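PDB 2VVF: major capsid protein P2 from Pseudoalteromonas phage pm2, which forms the trimeric double jelly-roll building block of the outer protein shell of this membrane-containing marine bacteriophage. Local coordinates for residues S37-P41 with S42-N46; F118-D121 with E122-G126. All blocks are in the same frame, centred on the assembly; numbering follows the deposited sequence.

In the fold
Interactions 1 and 2 illustrate how two chain turns can be tied together at one end of a jelly-roll sheet. Residues 37-46 lead into strand 44-51 and residues 118-126 leave strand 114-120, its antiparallel neighbour in the N-terminal jelly roll; the two contact centres lie about 6 Å apart. A probable hydrogen bond joins Gln43 O to Asp121 N (2.8 Å), and a second probable one joins Asn46 ND2 to Asp119 OD2 (2.8 Å). On the buried side, Ile44 CG2 packs against Phe118 CD2 at 3.7 Å. Neither interaction includes a residue of the calcium site, which includes Ala105, Pro141 and Trp143, and both are structural joints of the fold.

Interaction 1 (S37-P41 with S42-N46); sequences SGVTP and SQIKN
Thr40 and Gln43 grip each other twice, in a short 3-10 turn that leads into strand 44-51 of the N-terminal jelly roll. The carboxamide oxygen OE1 of Gln43 reaches back to accept the backbone N-H of Thr40, 3.0 Å from N and nearly straight (167°). As in one half of a capping box, the side chain three residues on accepts the N-H of the residue that precedes the turn. In return, Gln43 N donates to Thr40 O at 2.8 Å, and one residue on Ile44 N donates to Pro41 O at 3.2 Å.

A first torsion of -97° swings the Gln43 chain toward Thr40, and the extension beyond CG gives OE1 the length to meet its N-H. Thr40 CG2 lies 3.5 Å from Gln43 OE1, beside the bond. Buried Val39 slides past Gln43 in the opposite sense; its CG2, anti to the backbone N (CG1 at chi1 66°), comes within 3.3 Å of Gln43 CB and 4.1 Å of Ile44 CD1.

Farther out, Val39 leans on Ala124, and Pro41 rests on Asn63 and Ile66 of helix 63-71. Gln43 touches Asp121 and Ala123 with its side chain, while its backbone O faces Asp121 N.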
loop_
_atom_site.group_PDB
_atom_site.type_symbol
_atom_site.label_atom_id
_atom_site.label_comp_id
_atom_site.label_asym_id
_atom_site.label_seq_id
_atom_site.Cartn_x
_atom_site.Cartn_y
_atom_site.Cartn_z
ATOM N N SER A 37 -24.170 -13.569 14.313
ATOM C CA SER A 37 -24.555 -14.912 13.900
ATOM C C SER A 37 -26.031 -15.116 14.226
ATOM O O SER A 37 -26.554 -14.517 15.166
ATOM C CB SER A 37 -23.693 -15.965 14.603
ATOM O OG SER A 37 -24.225 -16.306 15.871
ATOM N N GLY A 38 -26.706 -15.938 13.430
ATOM C CA GLY A 38 -28.129 -16.187 13.629
ATOM C C GLY A 38 -28.934 -14.995 13.116
ATOM O O GLY A 38 -30.120 -14.852 13.414
ATOM N N VAL A 39 -28.272 -14.141 12.343
ATOM C CA VAL A 39 -28.905 -12.958 11.773
ATOM C C VAL A 39 -28.059 -12.429 10.620
ATOM O O VAL A 39 -26.837 -12.554 10.633
ATOM C CB VAL A 39 -29.124 -11.864 12.842
ATOM C CG1 VAL A 39 -27.788 -11.322 13.339
ATOM C CG2 VAL A 39 -29.982 -10.743 12.288
ATOM N N THR A 40 -28.716 -11.841 9.625
ATOM C CA THR A 40 -28.014 -11.277 8.478
ATOM C C THR A 40 -27.747 -9.794 8.713
ATOM O O THR A 40 -28.444 -9.145 9.494
ATOM C CB THR A 40 -28.785 -11.510 7.162
ATOM O OG1 THR A 40 -29.812 -10.521 7.019
ATOM C CG2 THR A 40 -29.411 -12.896 7.146
ATOM N N PRO A 41 -26.730 -9.262 8.042
ATOM C CA PRO A 41 -26.386 -7.852 8.185
ATOM C C PRO A 41 -27.573 -6.975 7.804
ATOM O O PRO A 41 -27.773 -5.899 8.370
ATOM C CB PRO A 41 -25.246 -7.671 7.181
ATOM C CG PRO A 41 -24.616 -9.012 7.095
ATOM C CD PRO A 41 -25.745 -9.993 7.227
ATOM N N SER A 42 -28.365 -7.452 6.850
ATOM C CA SER A 42 -29.542 -6.723 6.391
ATOM C C SER A 42 -30.668 -6.804 7.419
ATOM O O SER A 42 -31.630 -6.037 7.361
ATOM C CB SER A 42 -30.015 -7.262 5.038
ATOM O OG SER A 42 -28.951 -7.886 4.341
ATOM N N GLN A 43 -30.536 -7.731 8.362
ATOM C CA GLN A 43 -31.535 -7.902 9.411
ATOM C C GLN A 43 -31.226 -7.020 10.619
ATOM O O GLN A 43 -32.004 -6.961 11.572
ATOM C CB GLN A 43 -31.659 -9.373 9.817
ATOM C CG GLN A 43 -32.801 -10.104 9.121
ATOM C CD GLN A 43 -32.636 -11.610 9.142
ATOM O OE1 GLN A 43 -31.688 -12.138 9.725
ATOM N NE2 GLN A 43 -33.565 -12.314 8.503
ATOM N N ILE A 44 -30.092 -6.330 10.566
ATOM C CA ILE A 44 -29.701 -5.400 11.624
ATOM C C ILE A 44 -29.981 -4.006 11.078
ATOM O O ILE A 44 -29.136 -3.406 10.412
ATOM C CB ILE A 44 -28.220 -5.566 12.011
ATOM C CG1 ILE A 44 -27.958 -6.983 12.526
ATOM C CG2 ILE A 44 -27.824 -4.533 13.053
ATOM C CD1 ILE A 44 -28.513 -7.245 13.908
ATOM N N LYS A 45 -31.198 -3.523 11.312
ATOM C CA LYS A 45 -31.639 -2.246 10.766
ATOM C C LYS A 45 -31.416 -1.014 11.635
ATOM O O LYS A 45 -31.135 -1.113 12.827
ATOM C CB LYS A 45 -33.108 -2.332 10.346
ATOM C CG LYS A 45 -33.492 -3.655 9.701
ATOM C CD LYS A 45 -34.998 -3.874 9.741
ATOM C CE LYS A 45 -35.490 -4.042 11.170
ATOM N NZ LYS A 45 -36.978 -4.023 11.257
ATOM N N ASN A 46 -31.560 0.148 11.006
ATOM C CA ASN A 46 -31.419 1.437 11.672
ATOM C C ASN A 46 -30.231 1.527 12.620
ATOM O O ASN A 46 -30.394 1.743 13.819
ATOM C CB ASN A 46 -32.717 1.824 12.379
ATOM C CG ASN A 46 -33.938 1.627 11.498
ATOM O OD1 ASN A 46 -33.952 2.039 10.336
ATOM N ND2 ASN A 46 -34.962 0.970 12.036
#

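Interaction 2 (F118-D121 with E122-G126); sequences FDID and EAAAG
Asp121 turns its carboxylate forward over the chain that follows, and OD2 takes the backbone N-H of Ala123 at 2.9 Å from N. The N-H points fairly directly at the oxygen (153°), although the nitrogen stands above the carboxylate plane, 50° out of it. The first torsion explains the reach: with CG opposite the backbone N and beside the carbonyl carbon (chi1 -168°), the carboxylate is directed along the outgoing chain. OD2 also meets the Ala123 methyl, 3.1 Å from its CB, and thus lies against both the donor and the side chain of the same residue. The other oxygen, OD1, looks to Lys45 NZ on strand 44-51 in a long, weak ion pair.

The bond from Ala123 N to Asp121 OD2 makes an Asx turn, laid over a type I beta turn from Asp121 to Ala124, with which the chain leaves strand 114-120 of the N-terminal jelly roll before strand 128-136. The main-chain bond of the beta turn runs from Ala124 N to Asp121 O (3.3 Å), so Asp121 accepts through both its carbonyl and its carboxylate.

The CB of Ala124 points back toward residues 118-121, in contrast to Glu122, an exposed residue whose CB points away from them. The Ala124 CB lies 3.3 Å from Asp121 O and 3.9 Å from Ile120 CG2, the branch of Ile120 placed beside its carbonyl carbon. Ala15 and Val39 also touch Ala124, while Ile120 also touches Val13, Cys19 of strand 18-23 and Leu129 of strand 128-136.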
loop_
_atom_site.group_PDB
_atom_site.type_symbol
_atom_site.label_atom_id
_atom_site.label_comp_id
_atom_site.label_asym_id
_atom_site.label_seq_id
_atom_site.Cartn_x
_atom_site.Cartn_y
_atom_site.Cartn_z
ATOM N N PHE A 118 -29.298 0.038 17.271
ATOM C CA PHE A 118 -29.754 -0.699 16.100
ATOM C C PHE A 118 -30.956 -1.562 16.466
ATOM O O PHE A 118 -31.190 -1.847 17.639
ATOM C CB PHE A 118 -28.627 -1.572 15.537
ATOM C CG PHE A 118 -28.102 -2.588 16.512
ATOM C CD1 PHE A 118 -27.065 -2.272 17.373
ATOM C CD2 PHE A 118 -28.655 -3.859 16.574
ATOM C CE1 PHE A 118 -26.585 -3.203 18.276
ATOM C CE2 PHE A 118 -28.178 -4.795 17.475
ATOM C CZ PHE A 118 -27.142 -4.467 18.326
ATOM N N ASP A 119 -31.712 -1.971 15.455
ATOM C CA ASP A 119 -32.888 -2.805 15.665
ATOM C C ASP A 119 -32.695 -4.174 15.019
ATOM O O ASP A 119 -32.239 -4.274 13.879
ATOM C CB ASP A 119 -34.132 -2.132 15.081
ATOM C CG ASP A 119 -34.285 -0.693 15.535
ATOM O OD1 ASP A 119 -33.974 -0.402 16.709
ATOM O OD2 ASP A 119 -34.718 0.147 14.718
ATOM N N ILE A 120 -33.043 -5.228 15.750
ATOM C CA ILE A 120 -32.924 -6.581 15.224
ATOM C C ILE A 120 -34.237 -6.989 14.563
ATOM O O ILE A 120 -35.296 -6.963 15.194
ATOM C CB ILE A 120 -32.503 -7.587 16.315
ATOM C CG1 ILE A 120 -31.320 -7.042 17.117
ATOM C CG2 ILE A 120 -32.156 -8.935 15.693
ATOM C CD1 ILE A 120 -30.793 -8.006 18.159
ATOM N N ASP A 121 -34.170 -7.344 13.285
ATOM C CA ASP A 121 -35.365 -7.743 12.550
ATOM C C ASP A 121 -36.089 -8.894 13.240
ATOM O O ASP A 121 -35.474 -9.712 13.926
ATOM C CB ASP A 121 -35.021 -8.116 11.107
ATOM C CG ASP A 121 -36.254 -8.256 10.232
ATOM O OD1 ASP A 121 -36.870 -7.222 9.900
ATOM O OD2 ASP A 121 -36.610 -9.400 9.881
ATOM N N GLU A 122 -37.401 -8.949 13.049
ATOM C CA GLU A 122 -38.231 -9.985 13.651
ATOM C C GLU A 122 -37.959 -11.364 13.057
ATOM O O GLU A 122 -38.153 -12.383 13.721
ATOM C CB GLU A 122 -39.708 -9.635 13.477
ATOM C CG GLU A 122 -40.576 -9.988 14.668
ATOM C CD GLU A 122 -42.024 -9.590 14.463
ATOM O OE1 GLU A 122 -42.277 -8.405 14.153
ATOM O OE2 GLU A 122 -42.907 -10.463 14.600
ATOM N N ALA A 123 -37.522 -11.389 11.801
ATOM C CA ALA A 123 -37.244 -12.640 11.103
ATOM C C ALA A 123 -35.913 -13.274 11.502
ATOM O O ALA A 123 -35.606 -14.394 11.089
ATOM C CB ALA A 123 -37.302 -12.429 9.597
ATOM N N ALA A 124 -35.126 -12.558 12.299
ATOM C CA ALA A 124 -33.825 -13.056 12.740
ATOM C C ALA A 124 -33.927 -14.463 13.320
ATOM O O ALA A 124 -34.671 -14.701 14.271
ATOM C CB ALA A 124 -33.201 -12.101 13.751
ATOM N N ALA A 125 -33.173 -15.391 12.739
ATOM C CA ALA A 125 -33.173 -16.785 13.180
ATOM C C ALA A 125 -32.901 -16.939 14.677
ATOM O O ALA A 125 -33.764 -17.386 15.431
ATOM C CB ALA A 125 -32.170 -17.595 12.368
ATOM N N GLY A 126 -31.691 -16.585 15.095
ATOM C CA GLY A 126 -31.295 -16.682 16.497
ATOM C C GLY A 126 -30.124 -15.739 16.752
ATOM O O GLY A 126 -29.009 -16.174 17.042
#